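Local coordinates for protein Ulp1-like SUMO protease (Chaetomium thermophilum, PDB 6DG4) that probably acts as a deSUMOylating cysteine protease of the peptidase C48 family, the chain being the catalytic domain of a longer protein, at residues Arg9-Pro14 against Thr206-Ile211; Arg232-Ala237 against Gly246-Asp251. One frame throughout, in Å; residues are numbered along the deposited sequence.

Contact 1 of 2, residues Arg9-Pro14 against Thr206-Ile211; sequences RQLITP and TITNAI
Leu11 and Thr208 have the CA atoms that come nearest across the contact, 9.2 Å apart, where the irregular segment 9-14 passes over one side of helix 202-215. At that spacing only side chains bridge the gap. Leu11 points its CB at the helix, and with CG anti to the backbone N (chi1 179°) it carries its branched end across to the helix. Thr208 points back from the helix, and the two side chains run past each other in opposite directions, so that methyl meets methyl: Leu11 CD2 lies 3.8 Å from Thr208 CG2. The other branch of the leucine leans one turn further along the helix, where Leu11 CD1 comes within 4.5 Å of Ile211 CG2, a looser apolar touch.

The threonine shows two chemical faces. Its methyl is anti to the backbone N and turned to the leucine, while OG1 hydrogen-bonds within its own helix to the carbonyl of Val204, and also to Gln231 NE2 on helix 228-241. The hydroxyl, though buried, is therefore satisfied without help from segment 9-14. On the loop side, Arg9 folds forward along its own segment: Arg9 NH1 donates to Gln10 O at 2.9 Å, nearly straight at 166°, with the acceptor in the guanidinium plane. Since Arg9 NE also forms a salt bridge to Asp252 near the C-terminus, the Arg9 guanidinium is fixed both to its own backbone and to Asp252.

All three touching residues are buried and no hydrogen bond crosses between the segments. Between them, the N-terminal loop thus meets this helix of the catalytic domain through apolar contact alone, the one hydroxyl among the touching side chains being bonded outside the two segments, to Val204 and Gln231.

Contact 2 of 2, residues Arg232-Ala237 against Gly246-Asp251; sequences RQRIAA and GDFTLD
The C-terminal tail of the chain folds back here on helix 228-241, the last helix of the domain, with Phe248 inserted toward Ala237. Phe248 CZ lies 3.6 Å from Ala237 CB and Phe248 CE2 is almost as near, so the far end of the ring meets the methyl at a slant. CG stands anti to the carbonyl carbon (chi1 -59°), which swings the ring off the tail and onto the helix. One turn back, Arg234 bends at chi3 to bring NH2 4.1 Å from Phe248 CD1, its guanidinium plane steep to the ring at 78°, while NH1 is spent on the carbonyl of Thr13. Asp247 CB sits over the centre of one ring face. Were Phe248 an alanine, the ring's contacts with Ala237 and the Arg234 guanidinium would be lost, which would probably leave a gap at Ala237. Just beyond, Thr249 OG1 accepts from Asp251 N at 3.2 Å, an ST turn that bends the tail onward. Trp19 of helix 17-27 meets the phenylalanine ring at about 60° and also touches Ala237, while Leu250 packs on Leu215 of helix 202-215 and Tyr75 of helix 62-80.

The centres of contacts 1 and 2 lie about 9 Å apart, on the same side of the chain's centre. Along the chain they come in series: contact 1 closes on helix 202-215, and contact 2 opens on helix 228-241, the next helix. These two helices pack directly, Ile207 CD1 lying 3.9 Å from Ile235 CD1, and the N-terminal segment reaches the second as well, with Ile12 CG2 4.0 Å from Arg234 CD. Contact 1 brings in residues from the chain's beginning and contact 2 residues from its end, so both ends of this catalytic-domain chain are fastened onto the same neighbouring pair of helices.

Contact 1 of 2, residues Arg9-Pro14 against Thr206-Ile211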
loop_
_atom_site.group_PDB
_atom_site.type_symbol
_atom_site.label_atom_id
_atom_site.label_comp_id
_atom_site.label_asym_id
_atom_site.label_seq_id
_atom_site.Cartn_x
_atom_site.Cartn_y
_atom_site.Cartn_z
ATOM N N ARG A 9 13.041 -1.701 -14.615
ATOM C CA ARG A 9 13.604 -0.386 -14.889
ATOM C C ARG A 9 13.562 0.402 -13.586
ATOM O O ARG A 9 13.004 -0.050 -12.584
ATOM C CB ARG A 9 12.894 0.322 -16.054
ATOM C CG ARG A 9 11.384 0.371 -15.979
ATOM C CD ARG A 9 10.873 1.467 -15.060
ATOM N NE ARG A 9 9.420 1.580 -15.150
ATOM C CZ ARG A 9 8.662 2.282 -14.315
ATOM N NH1 ARG A 9 9.212 2.960 -13.315
ATOM N NH2 ARG A 9 7.347 2.292 -14.479
ATOM N N GLN A 10 14.187 1.577 -13.596
ATOM C CA GLN A 10 14.245 2.420 -12.408
ATOM C C GLN A 10 12.846 2.699 -11.868
ATOM O O GLN A 10 11.974 3.196 -12.586
ATOM C CB GLN A 10 14.926 3.741 -12.780
ATOM C CG GLN A 10 15.246 4.629 -11.595
ATOM C CD GLN A 10 16.501 4.200 -10.883
ATOM O OE1 GLN A 10 17.543 4.019 -11.510
ATOM N NE2 GLN A 10 16.408 4.014 -9.566
ATOM N N LEU A 11 12.650 2.413 -10.578
ATOM C CA LEU A 11 11.314 2.499 -9.996
ATOM C C LEU A 11 10.841 3.944 -9.871
ATOM O O LEU A 11 9.686 4.253 -10.181
ATOM C CB LEU A 11 11.284 1.816 -8.628
ATOM C CG LEU A 11 9.934 1.858 -7.901
ATOM C CD1 LEU A 11 8.882 1.061 -8.662
ATOM C CD2 LEU A 11 10.067 1.352 -6.476
ATOM N N ILE A 12 11.705 4.831 -9.384
ATOM C CA ILE A 12 11.341 6.215 -9.096
ATOM C C ILE A 12 12.138 7.097 -10.040
ATOM O O ILE A 12 13.360 7.229 -9.890
ATOM C CB ILE A 12 11.617 6.586 -7.634
ATOM C CG1 ILE A 12 10.905 5.610 -6.700
ATOM C CG2 ILE A 12 11.179 8.015 -7.363
ATOM C CD1 ILE A 12 11.229 5.814 -5.237
ATOM N N THR A 13 11.449 7.695 -11.009
ATOM C CA THR A 13 12.068 8.456 -12.081
ATOM C C THR A 13 11.443 9.839 -12.194
ATOM O O THR A 13 10.284 10.039 -11.826
ATOM C CB THR A 13 11.878 7.721 -13.416
ATOM O OG1 THR A 13 10.503 7.354 -13.564
ATOM C CG2 THR A 13 12.717 6.466 -13.486
ATOM N N PRO A 14 12.184 10.809 -12.717
ATOM C CA PRO A 14 11.640 12.168 -12.831
ATOM C C PRO A 14 10.467 12.247 -13.799
ATOM O O PRO A 14 10.401 11.527 -14.797
ATOM C CB PRO A 14 12.840 12.983 -13.335
ATOM C CG PRO A 14 13.767 11.968 -13.946
ATOM C CD PRO A 14 13.589 10.726 -13.149
ATOM N N THR A 206 5.778 3.353 3.066
ATOM C CA THR A 206 4.664 2.406 3.110
ATOM C C THR A 206 4.054 2.221 1.722
ATOM O O THR A 206 3.837 1.088 1.275
ATOM C CB THR A 206 3.631 2.897 4.132
ATOM O OG1 THR A 206 4.189 2.817 5.451
ATOM C CG2 THR A 206 2.349 2.085 4.113
ATOM N N ILE A 207 3.780 3.321 1.017
ATOM C CA ILE A 207 3.219 3.219 -0.329
ATOM C C ILE A 207 4.194 2.511 -1.263
ATOM O O ILE A 207 3.805 1.667 -2.080
ATOM C CB ILE A 207 2.859 4.619 -0.865
ATOM C CG1 ILE A 207 1.671 5.217 -0.113
ATOM C CG2 ILE A 207 2.561 4.560 -2.366
ATOM C CD1 ILE A 207 1.512 6.717 -0.339
ATOM N N THR A 208 5.474 2.879 -1.193
ATOM C CA THR A 208 6.439 2.352 -2.152
ATOM C C THR A 208 6.683 0.869 -1.912
ATOM O O THR A 208 6.801 0.092 -2.867
ATOM C CB THR A 208 7.731 3.167 -2.092
ATOM O OG1 THR A 208 7.436 4.551 -2.327
ATOM C CG2 THR A 208 8.713 2.709 -3.155
ATOM N N ASN A 209 6.753 0.458 -0.642
ATOM C CA ASN A 209 6.869 -0.962 -0.332
ATOM C C ASN A 209 5.641 -1.727 -0.799
ATOM O O ASN A 209 5.746 -2.884 -1.222
ATOM C CB ASN A 209 7.107 -1.163 1.164
ATOM C CG ASN A 209 8.514 -0.792 1.573
ATOM O OD1 ASN A 209 9.431 -0.803 0.752
ATOM N ND2 ASN A 209 8.693 -0.451 2.837
ATOM N N ALA A 210 4.464 -1.102 -0.718
ATOM C CA ALA A 210 3.249 -1.742 -1.210
ATOM C C ALA A 210 3.294 -1.928 -2.724
ATOM O O ALA A 210 2.881 -2.978 -3.233
ATOM C CB ALA A 210 2.019 -0.942 -0.781
ATOM N N ILE A 211 3.797 -0.929 -3.462
ATOM C CA ILE A 211 3.962 -1.096 -4.903
ATOM C C ILE A 211 4.861 -2.291 -5.179
ATOM O O ILE A 211 4.542 -3.165 -5.992
ATOM C CB ILE A 211 4.545 0.176 -5.547
ATOM C CG1 ILE A 211 3.592 1.366 -5.439
ATOM C CG2 ILE A 211 4.889 -0.102 -7.014
ATOM C CD1 ILE A 211 4.214 2.680 -5.904
#

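Contact 2 of 2, residues Arg232-Ala237 against Gly246-Asp251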
loop_
_atom_site.group_PDB
_atom_site.type_symbol
_atom_site.label_atom_id
_atom_site.label_comp_id
_atom_site.label_asym_id
_atom_site.label_seq_id
_atom_site.Cartn_x
_atom_site.Cartn_y
_atom_site.Cartn_z
ATOM N N ARG A 232 7.073 11.502 -3.915
ATOM C CA ARG A 232 5.878 12.252 -3.542
ATOM C C ARG A 232 5.226 12.886 -4.764
ATOM O O ARG A 232 3.997 12.889 -4.888
ATOM C CB ARG A 232 6.223 13.325 -2.511
ATOM C CG ARG A 232 6.653 12.765 -1.174
ATOM C CD ARG A 232 7.382 13.826 -0.365
ATOM N NE ARG A 232 7.826 13.295 0.919
ATOM C CZ ARG A 232 7.103 13.326 2.034
ATOM N NH1 ARG A 232 5.891 13.862 2.029
ATOM N NH2 ARG A 232 7.585 12.795 3.149
ATOM N N GLN A 233 6.036 13.459 -5.662
ATOM C CA GLN A 233 5.497 14.051 -6.878
ATOM C C GLN A 233 4.855 12.993 -7.762
ATOM O O GLN A 233 3.811 13.238 -8.379
ATOM C CB GLN A 233 6.602 14.734 -7.676
ATOM C CG GLN A 233 7.218 15.919 -7.037
ATOM C CD GLN A 233 8.168 16.595 -8.004
ATOM O OE1 GLN A 233 7.958 17.734 -8.428
ATOM N NE2 GLN A 233 9.204 15.877 -8.385
ATOM N N ARG A 234 5.484 11.818 -7.855
ATOM C CA ARG A 234 4.937 10.748 -8.679
ATOM C C ARG A 234 3.622 10.235 -8.112
ATOM O O ARG A 234 2.676 9.978 -8.864
ATOM C CB ARG A 234 5.954 9.615 -8.800
ATOM C CG ARG A 234 7.238 10.029 -9.528
ATOM C CD ARG A 234 8.167 8.837 -9.790
ATOM N NE ARG A 234 7.460 7.854 -10.599
ATOM C CZ ARG A 234 7.241 7.960 -11.907
ATOM N NH1 ARG A 234 7.707 8.987 -12.609
ATOM N NH2 ARG A 234 6.533 7.029 -12.516
ATOM N N ILE A 235 3.543 10.076 -6.787
ATOM C CA ILE A 235 2.288 9.673 -6.159
ATOM C C ILE A 235 1.208 10.700 -6.448
ATOM O O ILE A 235 0.065 10.353 -6.770
ATOM C CB ILE A 235 2.491 9.468 -4.647
ATOM C CG1 ILE A 235 3.374 8.245 -4.383
ATOM C CG2 ILE A 235 1.142 9.315 -3.929
ATOM C CD1 ILE A 235 3.960 8.233 -2.981
ATOM N N ALA A 236 1.550 11.987 -6.342
ATOM C CA ALA A 236 0.588 13.040 -6.647
ATOM C C ALA A 236 0.079 12.915 -8.078
ATOM O O ALA A 236 -1.127 13.015 -8.334
ATOM C CB ALA A 236 1.226 14.411 -6.424
ATOM N N ALA A 237 0.992 12.699 -9.030
ATOM C CA ALA A 237 0.592 12.544 -10.424
ATOM C C ALA A 237 -0.333 11.346 -10.612
ATOM O O ALA A 237 -1.324 11.427 -11.350
ATOM C CB ALA A 237 1.831 12.412 -11.312
ATOM N N GLY A 246 -2.508 4.246 -18.061
ATOM C CA GLY A 246 -2.063 5.244 -19.016
ATOM C C GLY A 246 -0.586 5.505 -18.828
ATOM O O GLY A 246 0.230 4.579 -18.835
ATOM N N ASP A 247 -0.225 6.775 -18.623
ATOM C CA ASP A 247 1.181 7.108 -18.453
ATOM C C ASP A 247 1.785 6.385 -17.259
ATOM O O ASP A 247 2.998 6.160 -17.225
ATOM C CB ASP A 247 1.364 8.609 -18.239
ATOM C CG ASP A 247 1.168 9.418 -19.494
ATOM O OD1 ASP A 247 0.652 8.908 -20.509
ATOM O OD2 ASP A 247 1.560 10.595 -19.448
ATOM N N PHE A 248 0.964 6.028 -16.271
ATOM C CA PHE A 248 1.455 5.459 -15.020
ATOM C C PHE A 248 1.098 3.989 -14.856
ATOM O O PHE A 248 1.121 3.470 -13.739
ATOM C CB PHE A 248 1.003 6.313 -13.831
ATOM C CG PHE A 248 1.485 7.732 -13.924
ATOM C CD1 PHE A 248 2.841 7.999 -13.981
ATOM C CD2 PHE A 248 0.602 8.790 -14.009
ATOM C CE1 PHE A 248 3.308 9.290 -14.104
ATOM C CE2 PHE A 248 1.068 10.087 -14.130
ATOM C CZ PHE A 248 2.417 10.334 -14.182
ATOM N N THR A 249 0.806 3.291 -15.948
ATOM C CA THR A 249 0.687 1.848 -15.844
ATOM C C THR A 249 1.969 1.262 -15.258
ATOM O O THR A 249 3.075 1.771 -15.474
ATOM C CB THR A 249 0.385 1.218 -17.201
ATOM O OG1 THR A 249 0.214 -0.193 -17.020
ATOM C CG2 THR A 249 1.506 1.473 -18.199
ATOM N N LEU A 250 1.803 0.196 -14.482
ATOM C CA LEU A 250 2.921 -0.539 -13.908
ATOM C C LEU A 250 3.333 -1.726 -14.780
ATOM O O LEU A 250 4.143 -2.547 -14.341
ATOM C CB LEU A 250 2.578 -0.975 -12.475
ATOM C CG LEU A 250 2.354 0.170 -11.472
ATOM C CD1 LEU A 250 1.676 -0.319 -10.195
ATOM C CD2 LEU A 250 3.659 0.888 -11.125
ATOM N N ASP A 251 2.827 -1.799 -16.020
ATOM C CA ASP A 251 3.071 -2.950 -16.887
ATOM C C ASP A 251 4.557 -3.248 -17.075
ATOM O O ASP A 251 4.954 -4.415 -17.151
ATOM C CB ASP A 251 2.442 -2.719 -18.265
ATOM C CG ASP A 251 0.940 -2.968 -18.294
ATOM O OD1 ASP A 251 0.344 -3.423 -17.288
ATOM O OD2 ASP A 251 0.351 -2.697 -19.361
#